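Local coordinates for putative type VI secretion protein (Escherichia coli, PDB 6SKI) that serves as a phospholipase effector of the type VI secretion system, is carried on the VgrG spike and probably acts by hydrolysing membrane phospholipids, at residues A[77-82]-A[492-497]; A[335-340]-A[398-403]. One frame throughout, in Å; residues are numbered along the deposited sequence.

Interaction 2 is a beta ladder and interaction 1 a helix lying against a chain segment. They meet through helix 72-85: Cys-78 and Ser-77 of interaction 1 pack on Phe-337 of interaction 2. The Cys-78 SG lies 3.5 Å from Phe-337 CE2. Both contacts are partly buried and away from the middle of the chain, with their centres about 15 Å apart. The chemistry differs. Six backbone hydrogen bonds hold 335-340 to 398-403, whereas 77-82 and 492-497 meet mostly by apolar side-chain contact. Along the sequence, interaction 2 is nested in the loop that interaction 1 closes. Helix 72-85 supplies one side of interaction 1 and packs on the Phe-337 face of interaction 2.

Interaction 1: A[77-82]-A[492-497]; sequences SCEDFL and WNIESD
Ile-494 lies against helix 72-85 at Glu-79 and Cys-78 with two different branches. Its CG2 methyl faces the helix backbone and comes 3.7 Å from Glu-79 CA. Its CD1 reaches along to Cys-78, 4.1 Å from Cys-78 CB. CG1 is turned well round from the backbone N (chi1 -148°), off a staggered position, and CD1 extends from it toward Cys-78. CG2 falls between the backbone N and the carbonyl carbon.

One turn further along the helix, Leu-82 and Asn-493 cross at about a right angle. Both leucine methyls lie over one face of the asparagine amide. Leu-82 CD1 and CD2 each lie 3.8 Å from Asn-493 CG.

Glu-79 reaches toward Ser-496. Its CG is anti to the backbone N (chi1 178°) and the chain beyond is extended, which carries the carboxylate to Ser-496. Glu-79 OE1 ends 3.6 Å from Ser-496 OG, too far to count as a hydrogen bond. The stronger partner of this carboxylate is Lys-520, which forms a salt bridge with OE2. Phe-522 touches Glu-79, Ile-494 and Ser-496.

The helix also touches strand 328-341, where Leu-82 meets Phe-331. The arrangement is that of a helix packed on a chain entering a short antiparallel strand pair, 495-497 with 521-523.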
ATOM      1  N   SER A  77       0.079  28.482  18.985  1.00 59.05           N
ATOM      2  CA  SER A  77      -0.872  29.439  18.439  1.00 59.05           C
ATOM      3  C   SER A  77      -1.500  28.933  17.149  1.00 59.05           C
ATOM      4  O   SER A  77      -2.678  29.193  16.903  1.00 59.05           O
ATOM      5  CB  SER A  77      -0.192  30.787  18.200  1.00 59.05           C
ATOM      6  OG  SER A  77       0.479  31.235  19.362  1.00 59.05           O
ATOM      7  N   CYS A  78      -0.743  28.203  16.329  1.00 58.41           N
ATOM      8  CA  CYS A  78      -1.316  27.582  15.139  1.00 58.41           C
ATOM      9  C   CYS A  78      -2.363  26.545  15.516  1.00 58.41           C
ATOM     10  O   CYS A  78      -3.440  26.483  14.907  1.00 58.41           O
ATOM     11  CB  CYS A  78      -0.216  26.930  14.301  1.00 58.41           C
ATOM     12  SG  CYS A  78       0.904  28.064  13.463  1.00 58.41           S
ATOM     13  N   GLU A  79      -2.057  25.718  16.518  1.00 59.30           N
ATOM     14  CA  GLU A  79      -3.031  24.737  16.986  1.00 59.30           C
ATOM     15  C   GLU A  79      -4.291  25.416  17.508  1.00 59.30           C
ATOM     16  O   GLU A  79      -5.409  24.982  17.206  1.00 59.30           O
ATOM     17  CB  GLU A  79      -2.416  23.857  18.070  1.00 59.30           C
ATOM     18  CG  GLU A  79      -3.381  22.835  18.636  1.00 59.30           C
ATOM     19  CD  GLU A  79      -2.686  21.602  19.165  1.00 59.30           C
ATOM     20  OE1 GLU A  79      -2.399  20.690  18.362  1.00 59.30           O
ATOM     21  OE2 GLU A  79      -2.428  21.543  20.384  1.00 59.30           O
ATOM     22  N   ASP A  80      -4.129  26.481  18.294  1.00 59.48           N
ATOM     23  CA  ASP A  80      -5.278  27.208  18.824  1.00 59.48           C
ATOM     24  C   ASP A  80      -6.092  27.847  17.705  1.00 59.48           C
ATOM     25  O   ASP A  80      -7.328  27.829  17.738  1.00 59.48           O
ATOM     26  CB  ASP A  80      -4.799  28.270  19.811  1.00 59.48           C
ATOM     27  CG  ASP A  80      -4.568  27.713  21.198  1.00 59.48           C
ATOM     28  OD1 ASP A  80      -4.672  26.481  21.367  1.00 59.48           O
ATOM     29  OD2 ASP A  80      -4.270  28.504  22.116  1.00 59.48           O
ATOM     30  N   PHE A  81      -5.411  28.414  16.709  1.00 55.98           N
ATOM     31  CA  PHE A  81      -6.077  28.993  15.551  1.00 55.98           C
ATOM     32  C   PHE A  81      -6.941  27.954  14.852  1.00 55.98           C
ATOM     33  O   PHE A  81      -8.130  28.181  14.599  1.00 55.98           O
ATOM     34  CB  PHE A  81      -5.014  29.544  14.599  1.00 55.98           C
ATOM     35  CG  PHE A  81      -5.526  30.534  13.594  1.00 55.98           C
ATOM     36  CD1 PHE A  81      -6.863  30.871  13.530  1.00 55.98           C
ATOM     37  CD2 PHE A  81      -4.653  31.121  12.699  1.00 55.98           C
ATOM     38  CE1 PHE A  81      -7.310  31.779  12.601  1.00 55.98           C
ATOM     39  CE2 PHE A  81      -5.098  32.026  11.771  1.00 55.98           C
ATOM     40  CZ  PHE A  81      -6.426  32.353  11.720  1.00 55.98           C
ATOM     41  N   LEU A  82      -6.360  26.791  14.558  1.00 56.23           N
ATOM     42  CA  LEU A  82      -7.115  25.752  13.869  1.00 56.23           C
ATOM     43  C   LEU A  82      -8.281  25.266  14.714  1.00 56.23           C
ATOM     44  O   LEU A  82      -9.378  25.044  14.193  1.00 56.23           O
ATOM     45  CB  LEU A  82      -6.199  24.588  13.501  1.00 56.23           C
ATOM     46  CG  LEU A  82      -6.844  23.503  12.639  1.00 56.23           C
ATOM     47  CD1 LEU A  82      -7.100  24.010  11.231  1.00 56.23           C
ATOM     48  CD2 LEU A  82      -5.967  22.266  12.618  1.00 56.23           C
ATOM     49  N   TRP A 492      -1.677  22.960   5.829  1.00 46.76           N
ATOM     50  CA  TRP A 492      -0.770  23.434   6.863  1.00 46.76           C
ATOM     51  C   TRP A 492      -1.395  23.282   8.242  1.00 46.76           C
ATOM     52  O   TRP A 492      -1.095  24.047   9.157  1.00 46.76           O
ATOM     53  CB  TRP A 492      -0.374  24.884   6.602  1.00 46.76           C
ATOM     54  CG  TRP A 492       0.698  25.016   5.573  1.00 46.76           C
ATOM     55  CD1 TRP A 492       0.532  25.316   4.257  1.00 46.76           C
ATOM     56  CD2 TRP A 492       2.103  24.853   5.773  1.00 46.76           C
ATOM     57  NE1 TRP A 492       1.746  25.352   3.623  1.00 46.76           N
ATOM     58  CE2 TRP A 492       2.728  25.070   4.533  1.00 46.76           C
ATOM     59  CE3 TRP A 492       2.895  24.543   6.882  1.00 46.76           C
ATOM     60  CZ2 TRP A 492       4.104  24.987   4.370  1.00 46.76           C
ATOM     61  CZ3 TRP A 492       4.259  24.464   6.717  1.00 46.76           C
ATOM     62  CH2 TRP A 492       4.850  24.684   5.472  1.00 46.76           C
ATOM     63  N   ASN A 493      -2.266  22.290   8.399  1.00 48.99           N
ATOM     64  CA  ASN A 493      -2.813  21.980   9.708  1.00 48.99           C
ATOM     65  C   ASN A 493      -1.731  21.356  10.573  1.00 48.99           C
ATOM     66  O   ASN A 493      -0.977  20.491  10.122  1.00 48.99           O
ATOM     67  CB  ASN A 493      -3.993  21.020   9.584  1.00 48.99           C
ATOM     68  CG  ASN A 493      -5.211  21.671   8.983  1.00 48.99           C
ATOM     69  OD1 ASN A 493      -6.248  21.036   8.815  1.00 48.99           O
ATOM     70  ND2 ASN A 493      -5.098  22.946   8.665  1.00 48.99           N
ATOM     71  N   ILE A 494      -1.659  21.790  11.819  1.00 52.53           N
ATOM     72  CA  ILE A 494      -0.616  21.345  12.730  1.00 52.53           C
ATOM     73  C   ILE A 494      -1.167  20.220  13.590  1.00 52.53           C
ATOM     74  O   ILE A 494      -2.356  20.200  13.936  1.00 52.53           O
ATOM     75  CB  ILE A 494      -0.086  22.511  13.587  1.00 52.53           C
ATOM     76  CG1 ILE A 494       1.392  22.309  13.909  1.00 52.53           C
ATOM     77  CG2 ILE A 494      -0.875  22.669  14.869  1.00 52.53           C
ATOM     78  CD1 ILE A 494       2.039  23.509  14.536  1.00 52.53           C
ATOM     79  N   GLU A 495      -0.312  19.254  13.891  1.00 54.03           N
ATOM     80  CA  GLU A 495      -0.610  18.172  14.808  1.00 54.03           C
ATOM     81  C   GLU A 495       0.465  18.150  15.883  1.00 54.03           C
ATOM     82  O   GLU A 495       1.534  18.744  15.733  1.00 54.03           O
ATOM     83  CB  GLU A 495      -0.674  16.826  14.078  1.00 54.03           C
ATOM     84  CG  GLU A 495      -1.849  16.698  13.130  1.00 54.03           C
ATOM     85  CD  GLU A 495      -2.097  15.270  12.696  1.00 54.03           C
ATOM     86  OE1 GLU A 495      -1.349  14.372  13.134  1.00 54.03           O
ATOM     87  OE2 GLU A 495      -3.040  15.046  11.910  1.00 54.03           O
ATOM     88  N   SER A 496       0.177  17.463  16.978  1.00 56.80           N
ATOM     89  CA  SER A 496       1.105  17.397  18.092  1.00 56.80           C
ATOM     90  C   SER A 496       1.205  15.971  18.606  1.00 56.80           C
ATOM     91  O   SER A 496       0.289  15.159  18.452  1.00 56.80           O
ATOM     92  CB  SER A 496       0.684  18.333  19.229  1.00 56.80           C
ATOM     93  OG  SER A 496      -0.541  17.914  19.799  1.00 56.80           O
ATOM     94  N   ASP A 497       2.349  15.680  19.213  1.00 59.56           N
ATOM     95  CA  ASP A 497       2.562  14.429  19.920  1.00 59.56           C
ATOM     96  C   ASP A 497       3.377  14.704  21.171  1.00 59.56           C
ATOM     97  O   ASP A 497       4.195  15.623  21.213  1.00 59.56           O
ATOM     98  CB  ASP A 497       3.272  13.389  19.047  1.00 59.56           C
ATOM     99  CG  ASP A 497       2.903  11.970  19.425  1.00 59.56           C
ATOM    100  OD1 ASP A 497       1.713  11.613  19.307  1.00 59.56           O
ATOM    101  OD2 ASP A 497       3.799  11.213  19.848  1.00 59.56           O
TER

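Interaction 2: A[335-340]-A[398-403]; sequences PEFEIV and QKQVGA
Val-340 and Lys-399 are a hydrogen-bonded pair in an antiparallel ladder, part of a three-stranded antiparallel sheet in which 398-409 is the middle strand. Val-340 has the most surface buried here. The two side chains meet at a slant, with Val-340 CG2 3.7 Å from Lys-399 CG. The same methyl also approaches Val-401 CG2 at 4.1 Å. The lysine end leads away from the ladder. Two backbone hydrogen bonds join the pair: Val-340 N donates to Lys-399 O at 2.9 Å, nearly straight at 169°, and Lys-399 N returns one to Val-340 O. The pairs Glu-338 with Val-401 and Glu-336 with Ala-403 do the same, which fixes the register over the whole contact.

Gln-400 and Ile-339 form a non-hydrogen-bonded pair on the face that also carries Phe-337. Gln-400 has CG anti to its N (chi1 -164°), and the extended chain brings the amide beside Phe-337, with amide and ring planes 35° apart. Gln-400 NE2 lies 3.5 Å from Phe-337 CB. Ile-339 meets Gln-398 at about a right angle, with Ile-339 CG2 3.4 Å from Gln-398 OE1.

Helix 72-85 packs on the Phe-337 face. Helix 350-362 covers the other, where Val-351 touches Glu-338, Val-401 and Ala-403, and Arg-350 forms a salt bridge with Glu-338. Beside Phe-337, Gly-402 has no side chain, and the ring comes in obliquely until Phe-337 CD1 is 3.4 Å from Gly-402 CA.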
ATOM      1  N   PRO A 335       0.177  29.356   9.189  1.00 53.79           N
ATOM      2  CA  PRO A 335      -0.312  30.516   9.937  1.00 53.79           C
ATOM      3  C   PRO A 335       0.839  31.304  10.536  1.00 53.79           C
ATOM      4  O   PRO A 335       1.764  30.738  11.121  1.00 53.79           O
ATOM      5  CB  PRO A 335      -1.192  29.886  11.022  1.00 53.79           C
ATOM      6  CG  PRO A 335      -1.570  28.559  10.460  1.00 53.79           C
ATOM      7  CD  PRO A 335      -0.342  28.099   9.745  1.00 53.79           C
ATOM      8  N   GLU A 336       0.779  32.622  10.385  1.00 61.14           N
ATOM      9  CA  GLU A 336       1.854  33.494  10.834  1.00 61.14           C
ATOM     10  C   GLU A 336       1.308  34.482  11.849  1.00 61.14           C
ATOM     11  O   GLU A 336       0.271  35.107  11.613  1.00 61.14           O
ATOM     12  CB  GLU A 336       2.490  34.230   9.656  1.00 61.14           C
ATOM     13  CG  GLU A 336       3.751  33.566   9.137  1.00 61.14           C
ATOM     14  CD  GLU A 336       4.403  34.351   8.023  1.00 61.14           C
ATOM     15  OE1 GLU A 336       3.708  35.173   7.390  1.00 61.14           O
ATOM     16  OE2 GLU A 336       5.609  34.147   7.778  1.00 61.14           O
ATOM     17  N   PHE A 337       2.010  34.625  12.968  1.00 60.24           N
ATOM     18  CA  PHE A 337       1.573  35.456  14.077  1.00 60.24           C
ATOM     19  C   PHE A 337       2.597  36.548  14.345  1.00 60.24           C
ATOM     20  O   PHE A 337       3.803  36.340  14.194  1.00 60.24           O
ATOM     21  CB  PHE A 337       1.377  34.621  15.347  1.00 60.24           C
ATOM     22  CG  PHE A 337       0.418  33.482  15.184  1.00 60.24           C
ATOM     23  CD1 PHE A 337      -0.910  33.621  15.539  1.00 60.24           C
ATOM     24  CD2 PHE A 337       0.843  32.270  14.675  1.00 60.24           C
ATOM     25  CE1 PHE A 337      -1.792  32.578  15.387  1.00 60.24           C
ATOM     26  CE2 PHE A 337      -0.036  31.226  14.521  1.00 60.24           C
ATOM     27  CZ  PHE A 337      -1.355  31.380  14.877  1.00 60.24           C
ATOM     28  N   GLU A 338       2.105  37.717  14.745  1.00 66.03           N
ATOM     29  CA  GLU A 338       2.983  38.793  15.175  1.00 66.03           C
ATOM     30  C   GLU A 338       2.245  39.669  16.174  1.00 66.03           C
ATOM     31  O   GLU A 338       1.020  39.789  16.131  1.00 66.03           O
ATOM     32  CB  GLU A 338       3.492  39.625  13.994  1.00 66.03           C
ATOM     33  CG  GLU A 338       2.638  40.811  13.610  1.00 66.03           C
ATOM     34  CD  GLU A 338       3.077  41.409  12.294  1.00 66.03           C
ATOM     35  OE1 GLU A 338       3.741  40.694  11.515  1.00 66.03           O
ATOM     36  OE2 GLU A 338       2.796  42.600  12.050  1.00 66.03           O
ATOM     37  N   ILE A 339       3.002  40.275  17.083  1.00 66.21           N
ATOM     38  CA  ILE A 339       2.448  41.132  18.121  1.00 66.21           C
ATOM     39  C   ILE A 339       2.504  42.574  17.641  1.00 66.21           C
ATOM     40  O   ILE A 339       3.544  43.039  17.161  1.00 66.21           O
ATOM     41  CB  ILE A 339       3.202  40.956  19.450  1.00 66.21           C
ATOM     42  CG1 ILE A 339       3.256  39.475  19.828  1.00 66.21           C
ATOM     43  CG2 ILE A 339       2.533  41.758  20.547  1.00 66.21           C
ATOM     44  CD1 ILE A 339       3.686  39.216  21.251  1.00 66.21           C
ATOM     45  N   VAL A 340       1.380  43.277  17.761  1.00 67.53           N
ATOM     46  CA  VAL A 340       1.237  44.656  17.320  1.00 67.53           C
ATOM     47  C   VAL A 340       0.435  45.417  18.370  1.00 67.53           C
ATOM     48  O   VAL A 340       0.003  44.859  19.381  1.00 67.53           O
ATOM     49  CB  VAL A 340       0.557  44.762  15.940  1.00 67.53           C
ATOM     50  CG1 VAL A 340       1.535  44.414  14.835  1.00 67.53           C
ATOM     51  CG2 VAL A 340      -0.665  43.867  15.883  1.00 67.53           C
ATOM     52  N   GLN A 398      -1.457  45.571  23.703  1.00 69.01           N
ATOM     53  CA  GLN A 398      -0.890  44.808  22.603  1.00 69.01           C
ATOM     54  C   GLN A 398      -1.749  43.592  22.284  1.00 69.01           C
ATOM     55  O   GLN A 398      -2.373  42.992  23.164  1.00 69.01           O
ATOM     56  CB  GLN A 398       0.541  44.365  22.920  1.00 69.01           C
ATOM     57  CG  GLN A 398       1.551  45.494  22.859  1.00 69.01           C
ATOM     58  CD  GLN A 398       2.907  45.039  22.377  1.00 69.01           C
ATOM     59  OE1 GLN A 398       3.464  44.065  22.882  1.00 69.01           O
ATOM     60  NE2 GLN A 398       3.449  45.741  21.389  1.00 69.01           N
ATOM     61  N   LYS A 399      -1.739  43.216  21.010  1.00 67.33           N
ATOM     62  CA  LYS A 399      -2.494  42.074  20.524  1.00 67.33           C
ATOM     63  C   LYS A 399      -1.579  41.208  19.675  1.00 67.33           C
ATOM     64  O   LYS A 399      -0.696  41.715  18.982  1.00 67.33           O
ATOM     65  CB  LYS A 399      -3.709  42.513  19.691  1.00 67.33           C
ATOM     66  CG  LYS A 399      -3.344  42.993  18.293  1.00 67.33           C
ATOM     67  CD  LYS A 399      -4.289  44.047  17.760  1.00 67.33           C
ATOM     68  CE  LYS A 399      -5.730  43.599  17.822  1.00 67.33           C
ATOM     69  NZ  LYS A 399      -6.611  44.536  17.074  1.00 67.33           N
ATOM     70  N   GLN A 400      -1.788  39.903  19.735  1.00 64.89           N
ATOM     71  CA  GLN A 400      -1.171  38.988  18.790  1.00 64.89           C
ATOM     72  C   GLN A 400      -2.160  38.757  17.658  1.00 64.89           C
ATOM     73  O   GLN A 400      -3.277  38.279  17.891  1.00 64.89           O
ATOM     74  CB  GLN A 400      -0.785  37.664  19.445  1.00 64.89           C
ATOM     75  CG  GLN A 400       0.191  36.854  18.607  1.00 64.89           C
ATOM     76  CD  GLN A 400       0.265  35.405  19.022  1.00 64.89           C
ATOM     77  OE1 GLN A 400      -0.725  34.823  19.461  1.00 64.89           O
ATOM     78  NE2 GLN A 400       1.441  34.809  18.882  1.00 64.89           N
ATOM     79  N   VAL A 401      -1.755  39.120  16.446  1.00 63.01           N
ATOM     80  CA  VAL A 401      -2.554  38.943  15.244  1.00 63.01           C
ATOM     81  C   VAL A 401      -1.884  37.868  14.403  1.00 63.01           C
ATOM     82  O   VAL A 401      -0.706  37.988  14.047  1.00 63.01           O
ATOM     83  CB  VAL A 401      -2.692  40.251  14.454  1.00 63.01           C
ATOM     84  CG1 VAL A 401      -3.135  39.964  13.032  1.00 63.01           C
ATOM     85  CG2 VAL A 401      -3.670  41.178  15.137  1.00 63.01           C
ATOM     86  N   GLY A 402      -2.625  36.815  14.113  1.00 59.18           N
ATOM     87  CA  GLY A 402      -2.172  35.766  13.216  1.00 59.18           C
ATOM     88  C   GLY A 402      -3.077  35.703  12.004  1.00 59.18           C
ATOM     89  O   GLY A 402      -4.271  35.968  12.098  1.00 59.18           O
ATOM     90  N   ALA A 403      -2.494  35.374  10.865  1.00 57.58           N
ATOM     91  CA  ALA A 403      -3.243  35.240   9.629  1.00 57.58           C
ATOM     92  C   ALA A 403      -2.840  33.954   8.932  1.00 57.58           C
ATOM     93  O   ALA A 403      -1.678  33.533   9.002  1.00 57.58           O
ATOM     94  CB  ALA A 403      -3.018  36.434   8.703  1.00 57.58           C
TER